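Local atomic coordinates of protein CsuE (Acinetobacter baumannii, PDB entry 6FJY), a protein that forms the tip adhesin subunit of archaic chaperone-usher Csu pili and, held here by its chaperone CsuC before assembly, probably serves attachment in biofilm formation. Residues 27-32 / 104-109; 126-131 / 168-173; 218-223 / 304-309. All blocks are in the same frame, centred on the assembly; numbering follows the deposited sequence.

Three antiparallel strand pairings lie in two separate parts of the chain, on opposite sides of its centre. Contacts 1 and 2 are neighbours, their centres about 11 Å apart, and they pack face to face: Phe29 CE2 of contact 1 lies 3.5 Å from Leu127 CD1 of contact 2, and Ser31 OG lies 3.4 Å from Trp131 CH2. This is consistent with two layers of the Ig-like sandwich meeting across a largely apolar interior. Contact 3 stands apart, its centre about 44 Å from that of contact 1 and about 52 Å from that of contact 2; the nearest atoms are about 30 Å and 34 Å away. Among the three, contact 3 is the one that CsuC touches.

Contact 1: residues 27-32 / 104-109; sequences SQFNSG and LPFYIR
Ser31 holds Leu104 O with two hydrogen bonds, one from OG at 2.7 Å and one from its backbone N. The backbone donor comes nearly end-on to the carbonyl, whereas the hydroxyl sits above the carbonyl plane, 42° out of it. That position follows from chi1 of 63°, which sets OG between the backbone N and the carbonyl carbon of its own residue. The same side chain turns its CB over one face of the Phe106 ring, 3.5 Å from the centroid and only 15° off the normal, a CH-pi contact.

Packing stays tight on the face that bears Phe29, Phe106 and Ile108. The tip of the Phe29 ring, CZ, presses on Phe106 CB at 3.4 Å; CZ comes in near the plane of the Phe106 ring, at its edge, while Phe106 CA lies over a face of the Phe29 ring. Farther along, Phe29 CD1 meets Ile108 CG1 at 3.5 Å, the two side chains crossing at about a right angle. Phe29 and Phe106 form an antiparallel hydrogen-bonded pair, the bond from Phe29 N to Phe106 O almost straight; Ile108 pairs with Ser27.

The opposite face is looser. The extended chain of Gln28 runs alongside the Tyr107 ring, touching CE1 with CB at 3.7 Å, while NE2 reaches Pro105 CB at 3.6 Å; these are van der Waals contacts, and Gln28 is exposed. Asn30, also exposed, turns away from the partner strand.

Strand 67-73 flanks 103-110 on its other edge through a backbone bond between Tyr107 and Leu73, and its Ile72 touches Phe29. Across the interior, Leu104 rests on Trp131 of strand 119-136, an arrangement consistent with the two layers of an Ig-like beta sandwich.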
ATOM      1  N   SER D  27     -12.947 -10.456   2.916  1.00 78.99           N
ATOM      2  CA  SER D  27     -11.717 -10.669   2.162  1.00 64.75           C
ATOM      3  C   SER D  27     -11.634 -12.155   1.835  1.00 57.52           C
ATOM      4  O   SER D  27     -11.350 -12.980   2.708  1.00 60.77           O
ATOM      5  CB  SER D  27     -10.489 -10.191   2.928  1.00 63.31           C
ATOM      6  OG  SER D  27     -10.325  -8.792   2.808  1.00 65.21           O
ATOM      7  N   GLN D  28     -11.881 -12.484   0.574  1.00 63.00           N
ATOM      8  CA  GLN D  28     -12.018 -13.863   0.135  1.00 59.39           C
ATOM      9  C   GLN D  28     -10.663 -14.549   0.076  1.00 66.30           C
ATOM     10  O   GLN D  28      -9.713 -14.021  -0.510  1.00 51.42           O
ATOM     11  CB  GLN D  28     -12.692 -13.893  -1.228  1.00 71.56           C
ATOM     12  CG  GLN D  28     -12.607 -15.194  -1.969  1.00 82.93           C
ATOM     13  CD  GLN D  28     -13.493 -15.179  -3.202  1.00 90.93           C
ATOM     14  OE1 GLN D  28     -14.290 -14.255  -3.402  1.00 76.02           O
ATOM     15  NE2 GLN D  28     -13.359 -16.202  -4.036  1.00104.31           N
ATOM     16  N   PHE D  29     -10.573 -15.723   0.697  1.00 75.28           N
ATOM     17  CA  PHE D  29      -9.374 -16.542   0.635  1.00 63.76           C
ATOM     18  C   PHE D  29      -9.765 -17.999   0.427  1.00 61.37           C
ATOM     19  O   PHE D  29     -10.906 -18.401   0.668  1.00 50.74           O
ATOM     20  CB  PHE D  29      -8.516 -16.390   1.900  1.00 57.42           C
ATOM     21  CG  PHE D  29      -9.062 -17.101   3.108  1.00 59.10           C
ATOM     22  CD1 PHE D  29      -9.997 -16.494   3.926  1.00 68.64           C
ATOM     23  CD2 PHE D  29      -8.602 -18.359   3.452  1.00 69.01           C
ATOM     24  CE1 PHE D  29     -10.482 -17.139   5.047  1.00 65.63           C
ATOM     25  CE2 PHE D  29      -9.085 -19.008   4.566  1.00 63.32           C
ATOM     26  CZ  PHE D  29     -10.019 -18.397   5.367  1.00 66.38           C
ATOM     27  N   ASN D  30      -8.793 -18.791  -0.019  1.00 70.50           N
ATOM     28  CA  ASN D  30      -9.015 -20.203  -0.307  1.00 62.81           C
ATOM     29  C   ASN D  30      -9.089 -21.011   0.982  1.00 63.16           C
ATOM     30  O   ASN D  30      -8.203 -20.931   1.837  1.00 61.28           O
ATOM     31  CB  ASN D  30      -7.913 -20.727  -1.215  1.00 75.81           C
ATOM     32  CG  ASN D  30      -7.781 -19.900  -2.469  1.00 83.21           C
ATOM     33  OD1 ASN D  30      -8.684 -19.130  -2.815  1.00 61.12           O
ATOM     34  ND2 ASN D  30      -6.657 -20.041  -3.155  1.00 91.78           N
ATOM     35  N   SER D  31     -10.168 -21.776   1.121  1.00 66.76           N
ATOM     36  CA  SER D  31     -10.442 -22.480   2.366  1.00 65.39           C
ATOM     37  C   SER D  31      -9.560 -23.705   2.545  1.00 57.20           C
ATOM     38  O   SER D  31      -9.287 -24.109   3.679  1.00 56.89           O
ATOM     39  CB  SER D  31     -11.905 -22.903   2.396  1.00 58.76           C
ATOM     40  OG  SER D  31     -12.157 -23.819   1.339  1.00 58.57           O
ATOM     41  N   GLY D  32      -9.124 -24.305   1.437  1.00 71.39           N
ATOM     42  CA  GLY D  32      -8.416 -25.573   1.429  1.00 55.54           C
ATOM     43  C   GLY D  32      -9.064 -26.609   0.525  1.00 67.91           C
ATOM     44  O   GLY D  32      -8.380 -27.516   0.041  1.00 53.25           O
ATOM     45  N   LEU D 104     -13.208 -23.292  -3.157  1.00 58.56           N
ATOM     46  CA  LEU D 104     -14.281 -22.978  -2.240  1.00 69.31           C
ATOM     47  C   LEU D 104     -13.788 -21.868  -1.328  1.00 68.01           C
ATOM     48  O   LEU D 104     -12.763 -22.043  -0.660  1.00 59.75           O
ATOM     49  CB  LEU D 104     -14.692 -24.197  -1.437  1.00 74.84           C
ATOM     50  CG  LEU D 104     -15.966 -23.974  -0.635  1.00 70.65           C
ATOM     51  CD1 LEU D 104     -17.137 -23.670  -1.561  1.00 59.22           C
ATOM     52  CD2 LEU D 104     -16.244 -25.185   0.201  1.00 64.97           C
ATOM     53  N   PRO D 105     -14.431 -20.702  -1.322  1.00 72.70           N
ATOM     54  CA  PRO D 105     -13.882 -19.565  -0.582  1.00 63.36           C
ATOM     55  C   PRO D 105     -14.392 -19.474   0.844  1.00 64.86           C
ATOM     56  O   PRO D 105     -15.548 -19.774   1.151  1.00 58.38           O
ATOM     57  CB  PRO D 105     -14.371 -18.364  -1.404  1.00 62.71           C
ATOM     58  CG  PRO D 105     -15.672 -18.822  -1.951  1.00 64.77           C
ATOM     59  CD  PRO D 105     -15.522 -20.293  -2.225  1.00 63.86           C
ATOM     60  N   PHE D 106     -13.483 -19.081   1.724  1.00 73.77           N
ATOM     61  CA  PHE D 106     -13.791 -18.558   3.042  1.00 65.55           C
ATOM     62  C   PHE D 106     -13.437 -17.075   3.057  1.00 58.34           C
ATOM     63  O   PHE D 106     -12.800 -16.555   2.136  1.00 53.09           O
ATOM     64  CB  PHE D 106     -13.020 -19.307   4.139  1.00 60.97           C
ATOM     65  CG  PHE D 106     -13.619 -20.635   4.537  1.00 75.42           C
ATOM     66  CD1 PHE D 106     -14.619 -21.231   3.786  1.00 84.24           C
ATOM     67  CD2 PHE D 106     -13.179 -21.281   5.682  1.00 76.17           C
ATOM     68  CE1 PHE D 106     -15.160 -22.452   4.169  1.00 80.66           C
ATOM     69  CE2 PHE D 106     -13.717 -22.496   6.068  1.00 84.41           C
ATOM     70  CZ  PHE D 106     -14.707 -23.084   5.310  1.00 76.47           C
ATOM     71  N   TYR D 107     -13.829 -16.399   4.132  1.00 53.93           N
ATOM     72  CA  TYR D 107     -13.703 -14.954   4.204  1.00 67.54           C
ATOM     73  C   TYR D 107     -13.099 -14.564   5.541  1.00 72.89           C
ATOM     74  O   TYR D 107     -13.445 -15.130   6.582  1.00 60.63           O
ATOM     75  CB  TYR D 107     -15.070 -14.258   3.999  1.00 55.44           C
ATOM     76  CG  TYR D 107     -15.714 -14.585   2.661  1.00 68.10           C
ATOM     77  CD1 TYR D 107     -15.450 -13.819   1.530  1.00 67.23           C
ATOM     78  CD2 TYR D 107     -16.569 -15.678   2.524  1.00 74.36           C
ATOM     79  CE1 TYR D 107     -16.033 -14.130   0.306  1.00 70.62           C
ATOM     80  CE2 TYR D 107     -17.153 -15.995   1.302  1.00 62.54           C
ATOM     81  CZ  TYR D 107     -16.884 -15.219   0.202  1.00 63.69           C
ATOM     82  OH  TYR D 107     -17.461 -15.535  -1.006  1.00 64.00           O
ATOM     83  N   ILE D 108     -12.190 -13.595   5.499  1.00 75.65           N
ATOM     84  CA  ILE D 108     -11.663 -12.956   6.693  1.00 70.01           C
ATOM     85  C   ILE D 108     -12.405 -11.644   6.915  1.00 70.03           C
ATOM     86  O   ILE D 108     -12.539 -10.820   5.999  1.00 52.75           O
ATOM     87  CB  ILE D 108     -10.149 -12.717   6.582  1.00 71.58           C
ATOM     88  CG1 ILE D 108      -9.407 -14.041   6.418  1.00 89.56           C
ATOM     89  CG2 ILE D 108      -9.647 -11.993   7.808  1.00 72.64           C
ATOM     90  CD1 ILE D 108      -7.900 -13.898   6.444  1.00 93.47           C
ATOM     91  N   ARG D 109     -12.878 -11.451   8.133  1.00 78.93           N
ATOM     92  CA  ARG D 109     -13.517 -10.218   8.571  1.00 71.70           C
ATOM     93  C   ARG D 109     -12.642  -9.588   9.648  1.00 65.49           C
ATOM     94  O   ARG D 109     -12.458 -10.170  10.722  1.00 62.65           O
ATOM     95  CB  ARG D 109     -14.926 -10.493   9.106  1.00 72.52           C
ATOM     96  CG  ARG D 109     -15.713  -9.237   9.466  1.00 88.47           C
ATOM     97  CD  ARG D 109     -17.128  -9.558   9.931  1.00 87.54           C
ATOM     98  NE  ARG D 109     -17.966 -10.092   8.857  1.00 81.24           N
ATOM     99  CZ  ARG D 109     -19.170 -10.628   9.049  1.00 93.86           C
ATOM    100  NH1 ARG D 109     -19.686 -10.700  10.272  1.00 94.46           N
ATOM    101  NH2 ARG D 109     -19.861 -11.086   8.017  1.00100.75           N
TER

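Contact 2: residues 126-131 / 168-173; sequences PLKVKW and DSLGSL
The Trp131 indole meets Ser169 at its edge, where NE1 donates to Ser169 OG at 2.7 Å; the bond is nearly straight, 171°, and the acceptor is only 2° out of the ring plane. Val129 CG1, from the same strand as the indole, lies on one face, 3.4 Å above the plane and offset toward the rim. A chi1 of 70° turns the Ser169 hydroxyl toward the indole N-H. A water hydrogen-bonded to Ser169 OG at 2.7 Å donates to Leu127 O, so this buried hydroxyl has two polar partners.

On the face bearing Lys130 and Asp168, the side chains lie side by side, pointing the same way. Bends at chi3 and chi4 of Lys130 bring NZ to 2.9 Å from Asp168 OD1 in a salt bridge that uses the syn lone pair of OD1. Lys128 CG and Leu170 CG, 3.9 Å apart, continue this face.

Four backbone hydrogen bonds join the antiparallel strands through the pairs Leu127-Gly171 and Val129-Ser169. Strand 47-54 lies along the other edge of 119-136, bonded to Lys128 and Lys130, while Leu173 packs inward on Phe29 and Ile108, and Trp131 on Val4.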
ATOM      1  N   PRO D 126      -2.576 -22.257  12.249  1.00 91.19           N
ATOM      2  CA  PRO D 126      -3.011 -22.431  10.862  1.00 72.89           C
ATOM      3  C   PRO D 126      -4.455 -22.902  10.792  1.00 64.76           C
ATOM      4  O   PRO D 126      -5.056 -23.362  11.765  1.00 65.41           O
ATOM      5  CB  PRO D 126      -2.044 -23.480  10.316  1.00 77.76           C
ATOM      6  CG  PRO D 126      -1.564 -24.216  11.530  1.00 86.39           C
ATOM      7  CD  PRO D 126      -1.525 -23.216  12.635  1.00 81.87           C
ATOM      8  N   LEU D 127      -5.020 -22.755   9.597  1.00 70.88           N
ATOM      9  CA  LEU D 127      -6.372 -23.215   9.307  1.00 76.59           C
ATOM     10  C   LEU D 127      -6.316 -24.675   8.862  1.00 84.03           C
ATOM     11  O   LEU D 127      -5.809 -24.984   7.777  1.00 72.27           O
ATOM     12  CB  LEU D 127      -7.000 -22.341   8.234  1.00 71.08           C
ATOM     13  CG  LEU D 127      -8.465 -21.931   8.356  1.00 72.55           C
ATOM     14  CD1 LEU D 127      -9.014 -21.609   6.953  1.00 58.75           C
ATOM     15  CD2 LEU D 127      -9.288 -22.979   9.053  1.00 63.60           C
ATOM     16  N   LYS D 128      -6.840 -25.569   9.698  1.00 75.94           N
ATOM     17  CA  LYS D 128      -6.919 -26.992   9.402  1.00 78.20           C
ATOM     18  C   LYS D 128      -8.382 -27.397   9.384  1.00 74.57           C
ATOM     19  O   LYS D 128      -9.086 -27.253  10.390  1.00 76.37           O
ATOM     20  CB  LYS D 128      -6.143 -27.819  10.433  1.00 87.89           C
ATOM     21  CG  LYS D 128      -4.634 -27.643  10.357  1.00 96.08           C
ATOM     22  CD  LYS D 128      -3.913 -28.542  11.354  1.00100.97           C
ATOM     23  CE  LYS D 128      -4.140 -30.014  11.053  1.00 92.42           C
ATOM     24  NZ  LYS D 128      -3.532 -30.901  12.095  1.00 84.84           N
ATOM     25  N   VAL D 129      -8.838 -27.905   8.250  1.00 70.15           N
ATOM     26  CA  VAL D 129     -10.232 -28.285   8.085  1.00 80.67           C
ATOM     27  C   VAL D 129     -10.300 -29.719   7.581  1.00 83.92           C
ATOM     28  O   VAL D 129      -9.559 -30.113   6.672  1.00 72.30           O
ATOM     29  CB  VAL D 129     -10.979 -27.332   7.124  1.00 70.83           C
ATOM     30  CG1 VAL D 129     -12.440 -27.723   7.012  1.00 72.41           C
ATOM     31  CG2 VAL D 129     -10.864 -25.895   7.605  1.00 61.87           C
ATOM     32  N   LYS D 130     -11.191 -30.499   8.181  1.00 78.40           N
ATOM     33  CA  LYS D 130     -11.534 -31.820   7.692  1.00 76.48           C
ATOM     34  C   LYS D 130     -12.795 -31.689   6.853  1.00 75.27           C
ATOM     35  O   LYS D 130     -13.819 -31.193   7.339  1.00 64.12           O
ATOM     36  CB  LYS D 130     -11.738 -32.806   8.843  1.00 77.82           C
ATOM     37  CG  LYS D 130     -11.832 -34.266   8.398  1.00 76.20           C
ATOM     38  CD  LYS D 130     -11.806 -35.215   9.603  1.00 85.23           C
ATOM     39  CE  LYS D 130     -10.492 -35.139  10.371  1.00 82.66           C
ATOM     40  NZ  LYS D 130      -9.410 -35.946   9.724  1.00 93.72           N
ATOM     41  N   TRP D 131     -12.709 -32.125   5.600  1.00 80.11           N
ATOM     42  CA  TRP D 131     -13.796 -32.044   4.639  1.00 69.04           C
ATOM     43  C   TRP D 131     -14.352 -33.432   4.358  1.00 80.35           C
ATOM     44  O   TRP D 131     -13.600 -34.404   4.232  1.00 63.55           O
ATOM     45  CB  TRP D 131     -13.320 -31.420   3.328  1.00 73.17           C
ATOM     46  CG  TRP D 131     -12.557 -30.152   3.507  1.00 62.86           C
ATOM     47  CD1 TRP D 131     -11.225 -30.025   3.740  1.00 61.56           C
ATOM     48  CD2 TRP D 131     -13.087 -28.826   3.460  1.00 72.88           C
ATOM     49  NE1 TRP D 131     -10.885 -28.702   3.845  1.00 67.01           N
ATOM     50  CE2 TRP D 131     -12.013 -27.941   3.672  1.00 76.44           C
ATOM     51  CE3 TRP D 131     -14.365 -28.300   3.247  1.00 71.36           C
ATOM     52  CZ2 TRP D 131     -12.181 -26.557   3.687  1.00 75.78           C
ATOM     53  CZ3 TRP D 131     -14.526 -26.924   3.260  1.00 62.35           C
ATOM     54  CH2 TRP D 131     -13.444 -26.072   3.483  1.00 67.42           C
ATOM     55  N   ASP D 168      -8.153 -33.639   4.971  1.00 73.41           N
ATOM     56  CA  ASP D 168      -7.697 -32.509   5.764  1.00 75.90           C
ATOM     57  C   ASP D 168      -6.936 -31.518   4.894  1.00 70.36           C
ATOM     58  O   ASP D 168      -5.935 -31.877   4.269  1.00 66.08           O
ATOM     59  CB  ASP D 168      -6.821 -32.991   6.916  1.00 78.73           C
ATOM     60  CG  ASP D 168      -7.552 -33.936   7.826  1.00 88.77           C
ATOM     61  OD1 ASP D 168      -8.786 -33.783   7.948  1.00 90.27           O
ATOM     62  OD2 ASP D 168      -6.906 -34.827   8.418  1.00 94.17           O
ATOM     63  N   SER D 169      -7.403 -30.273   4.879  1.00 76.97           N
ATOM     64  CA  SER D 169      -6.687 -29.156   4.282  1.00 59.86           C
ATOM     65  C   SER D 169      -5.931 -28.388   5.360  1.00 72.96           C
ATOM     66  O   SER D 169      -6.253 -28.451   6.547  1.00 62.10           O
ATOM     67  CB  SER D 169      -7.643 -28.214   3.536  1.00 58.48           C
ATOM     68  OG  SER D 169      -8.486 -27.491   4.414  1.00 60.83           O
ATOM     69  N   LEU D 170      -4.906 -27.667   4.923  1.00 81.40           N
ATOM     70  CA  LEU D 170      -4.005 -26.943   5.807  1.00 83.27           C
ATOM     71  C   LEU D 170      -3.511 -25.713   5.065  1.00 86.17           C
ATOM     72  O   LEU D 170      -2.967 -25.827   3.961  1.00 83.12           O
ATOM     73  CB  LEU D 170      -2.813 -27.816   6.227  1.00 94.88           C
ATOM     74  CG  LEU D 170      -2.029 -27.537   7.519  1.00 95.20           C
ATOM     75  CD1 LEU D 170      -0.751 -28.394   7.571  1.00 98.23           C
ATOM     76  CD2 LEU D 170      -1.697 -26.068   7.737  1.00 80.30           C
ATOM     77  N   GLY D 171      -3.696 -24.546   5.669  1.00 83.08           N
ATOM     78  CA  GLY D 171      -3.159 -23.329   5.098  1.00 70.67           C
ATOM     79  C   GLY D 171      -2.807 -22.336   6.183  1.00 68.44           C
ATOM     80  O   GLY D 171      -3.331 -22.386   7.297  1.00 59.35           O
ATOM     81  N   SER D 172      -1.907 -21.427   5.830  1.00 76.07           N
ATOM     82  CA  SER D 172      -1.507 -20.326   6.689  1.00 77.78           C
ATOM     83  C   SER D 172      -2.189 -19.044   6.230  1.00 87.70           C
ATOM     84  O   SER D 172      -2.220 -18.742   5.034  1.00 83.99           O
ATOM     85  CB  SER D 172       0.008 -20.141   6.671  1.00 90.78           C
ATOM     86  OG  SER D 172       0.366 -18.953   7.357  1.00 97.09           O
ATOM     87  N   LEU D 173      -2.728 -18.297   7.181  1.00 91.40           N
ATOM     88  CA  LEU D 173      -3.388 -17.032   6.912  1.00 85.57           C
ATOM     89  C   LEU D 173      -2.519 -15.897   7.437  1.00 79.40           C
ATOM     90  O   LEU D 173      -1.977 -15.977   8.546  1.00 66.95           O
ATOM     91  CB  LEU D 173      -4.774 -16.980   7.563  1.00 97.44           C
ATOM     92  CG  LEU D 173      -5.979 -17.656   6.900  1.00 95.74           C
ATOM     93  CD1 LEU D 173      -5.674 -19.069   6.420  1.00 95.30           C
ATOM     94  CD2 LEU D 173      -7.142 -17.679   7.877  1.00 93.11           C
TER
HETATM   95  O   HOH W   1      -7.286 -25.232   5.165  1.00 50.56           O

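Contact 3: residues 218-223 / 304-309; sequences VSLNNG and DTVTVQ
Asn221 OD1 is gripped by two backbone amides arriving from opposite faces of its carboxamide plane. Thr307 N donates across the contact at 2.6 Å, and Gly223 N, two residues on from Asn221, donates at 3.1 Å and closes an Asx turn. Both donors stand well out of that plane, 58° for Thr307 N. With chi1 of 76°, the amide swings toward strand 304-309, where OD1 replaces a backbone carbonyl as the acceptor for Thr307 N. In return Asn221 N donates to Thr307 O at 3.1 Å. The turn thus carries the antiparallel pairing past the end of strand 217-220, whose regular pairing comprises the hydrogen-bonded pair Ser219-Gln309 and the non-hydrogen-bonded pair Leu220-Val308.

This belongs to the Spore Coat Protein U region, and the Ig-like sheet runs on into CsuC: residues 304-309 pair in parallel with a chaperone strand, as expected of donor-strand complementation. Thr307 OG1 is hydrogen-bonded to Gln113 NE2 of CsuC.

Apolar branches fill the face bearing Leu220 and Val308. Leu220 CD2 lies alongside Val308 CG2 at 3.5 Å, while Leu220 CB meets Val306 CG1 at 3.8 Å. Val218 CG1 touches Val308 CG1 at 3.9 Å, and both valines also pack on Met206 of strand 202-210.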
ATOM      1  N   VAL D 218       7.104  17.502   3.003  1.00 65.71           N
ATOM      2  CA  VAL D 218       6.048  18.321   2.423  1.00 65.82           C
ATOM      3  C   VAL D 218       6.709  19.505   1.742  1.00 62.72           C
ATOM      4  O   VAL D 218       7.399  20.298   2.389  1.00 53.36           O
ATOM      5  CB  VAL D 218       5.042  18.798   3.481  1.00 66.95           C
ATOM      6  CG1 VAL D 218       3.824  19.382   2.811  1.00 58.25           C
ATOM      7  CG2 VAL D 218       4.646  17.670   4.394  1.00 56.40           C
ATOM      8  N   SER D 219       6.490  19.635   0.440  1.00 70.64           N
ATOM      9  CA  SER D 219       7.013  20.759  -0.323  1.00 63.77           C
ATOM     10  C   SER D 219       5.871  21.497  -1.017  1.00 70.87           C
ATOM     11  O   SER D 219       4.801  20.935  -1.291  1.00 50.86           O
ATOM     12  CB  SER D 219       8.040  20.304  -1.357  1.00 67.36           C
ATOM     13  OG  SER D 219       9.171  19.732  -0.727  1.00 62.41           O
ATOM     14  N   LEU D 220       6.118  22.772  -1.301  1.00 69.01           N
ATOM     15  CA  LEU D 220       5.179  23.616  -2.031  1.00 76.55           C
ATOM     16  C   LEU D 220       5.895  24.217  -3.228  1.00 73.53           C
ATOM     17  O   LEU D 220       7.013  24.727  -3.097  1.00 62.29           O
ATOM     18  CB  LEU D 220       4.601  24.732  -1.147  1.00 74.05           C
ATOM     19  CG  LEU D 220       3.815  24.365   0.121  1.00 73.23           C
ATOM     20  CD1 LEU D 220       3.252  25.627   0.744  1.00 71.49           C
ATOM     21  CD2 LEU D 220       2.705  23.372  -0.151  1.00 62.97           C
ATOM     22  N   ASN D 221       5.257  24.142  -4.392  1.00 82.74           N
ATOM     23  CA  ASN D 221       5.822  24.707  -5.608  1.00 81.38           C
ATOM     24  C   ASN D 221       5.660  26.227  -5.573  1.00 68.24           C
ATOM     25  O   ASN D 221       5.329  26.817  -4.541  1.00 62.06           O
ATOM     26  CB  ASN D 221       5.176  24.071  -6.837  1.00 76.16           C
ATOM     27  CG  ASN D 221       3.776  24.595  -7.108  1.00 70.54           C
ATOM     28  OD1 ASN D 221       3.073  25.044  -6.207  1.00 74.23           O
ATOM     29  ND2 ASN D 221       3.369  24.533  -8.361  1.00 68.05           N
ATOM     30  N   ASN D 222       5.894  26.876  -6.713  1.00 72.47           N
ATOM     31  CA  ASN D 222       5.744  28.315  -6.850  1.00 71.78           C
ATOM     32  C   ASN D 222       4.461  28.700  -7.578  1.00 58.24           C
ATOM     33  O   ASN D 222       4.344  29.827  -8.070  1.00 55.88           O
ATOM     34  CB  ASN D 222       6.961  28.899  -7.562  1.00 79.99           C
ATOM     35  CG  ASN D 222       8.219  28.800  -6.727  1.00 77.69           C
ATOM     36  OD1 ASN D 222       8.163  28.823  -5.499  1.00 68.98           O
ATOM     37  ND2 ASN D 222       9.362  28.695  -7.389  1.00 87.08           N
ATOM     38  N   GLY D 223       3.502  27.784  -7.663  1.00 74.84           N
ATOM     39  CA  GLY D 223       2.196  28.111  -8.199  1.00 83.04           C
ATOM     40  C   GLY D 223       2.158  28.182  -9.716  1.00 81.56           C
ATOM     41  O   GLY D 223       3.066  27.744 -10.428  1.00 75.01           O
ATOM     42  N   ASP D 304      -4.370  31.677  -7.339  1.00 84.38           N
ATOM     43  CA  ASP D 304      -3.246  30.829  -7.704  1.00 71.47           C
ATOM     44  C   ASP D 304      -3.491  29.437  -7.143  1.00 64.13           C
ATOM     45  O   ASP D 304      -4.280  29.246  -6.215  1.00 62.98           O
ATOM     46  CB  ASP D 304      -1.912  31.381  -7.187  1.00 72.55           C
ATOM     47  CG  ASP D 304      -0.715  30.791  -7.926  1.00 72.44           C
ATOM     48  OD1 ASP D 304      -0.913  30.227  -9.031  1.00 54.18           O
ATOM     49  OD2 ASP D 304       0.415  30.881  -7.396  1.00 64.88           O
ATOM     50  N   THR D 305      -2.796  28.459  -7.704  1.00 81.66           N
ATOM     51  CA  THR D 305      -2.902  27.083  -7.234  1.00 91.19           C
ATOM     52  C   THR D 305      -1.500  26.554  -6.952  1.00 75.08           C
ATOM     53  O   THR D 305      -0.675  26.444  -7.866  1.00 54.75           O
ATOM     54  CB  THR D 305      -3.637  26.210  -8.251  1.00 91.90           C
ATOM     55  OG1 THR D 305      -4.863  26.853  -8.616  1.00 88.90           O
ATOM     56  CG2 THR D 305      -3.959  24.860  -7.649  1.00 84.78           C
ATOM     57  N   VAL D 306      -1.235  26.244  -5.688  1.00 87.95           N
ATOM     58  CA  VAL D 306       0.069  25.762  -5.248  1.00 73.28           C
ATOM     59  C   VAL D 306       0.022  24.246  -5.146  1.00 68.57           C
ATOM     60  O   VAL D 306      -0.917  23.681  -4.567  1.00 47.98           O
ATOM     61  CB  VAL D 306       0.466  26.389  -3.901  1.00 69.31           C
ATOM     62  CG1 VAL D 306       1.720  25.724  -3.362  1.00 74.53           C
ATOM     63  CG2 VAL D 306       0.688  27.880  -4.057  1.00 73.41           C
ATOM     64  N   THR D 307       1.030  23.591  -5.718  1.00 64.24           N
ATOM     65  CA  THR D 307       1.150  22.145  -5.637  1.00 57.16           C
ATOM     66  C   THR D 307       1.785  21.774  -4.300  1.00 57.88           C
ATOM     67  O   THR D 307       2.901  22.205  -3.995  1.00 57.19           O
ATOM     68  CB  THR D 307       1.975  21.617  -6.811  1.00 61.10           C
ATOM     69  OG1 THR D 307       1.277  21.861  -8.038  1.00 53.97           O
ATOM     70  CG2 THR D 307       2.206  20.121  -6.678  1.00 55.26           C
ATOM     71  N   VAL D 308       1.045  21.026  -3.484  1.00 60.00           N
ATOM     72  CA  VAL D 308       1.559  20.434  -2.253  1.00 64.10           C
ATOM     73  C   VAL D 308       2.122  19.059  -2.602  1.00 58.51           C
ATOM     74  O   VAL D 308       1.373  18.143  -2.952  1.00 44.60           O
ATOM     75  CB  VAL D 308       0.476  20.307  -1.177  1.00 62.90           C
ATOM     76  CG1 VAL D 308       1.103  19.796   0.118  1.00 70.20           C
ATOM     77  CG2 VAL D 308      -0.239  21.626  -0.950  1.00 65.01           C
ATOM     78  N   GLN D 309       3.439  18.912  -2.510  1.00 66.63           N
ATOM     79  CA  GLN D 309       4.092  17.628  -2.747  1.00 62.01           C
ATOM     80  C   GLN D 309       4.356  16.929  -1.420  1.00 54.33           C
ATOM     81  O   GLN D 309       4.933  17.524  -0.502  1.00 49.64           O
ATOM     82  CB  GLN D 309       5.399  17.799  -3.515  1.00 62.84           C
ATOM     83  CG  GLN D 309       6.047  16.479  -3.885  1.00 71.07           C
ATOM     84  CD  GLN D 309       7.335  16.666  -4.649  1.00 81.92           C
ATOM     85  OE1 GLN D 309       8.158  17.511  -4.302  1.00 87.21           O
ATOM     86  NE2 GLN D 309       7.517  15.880  -5.699  1.00 93.02           N
TER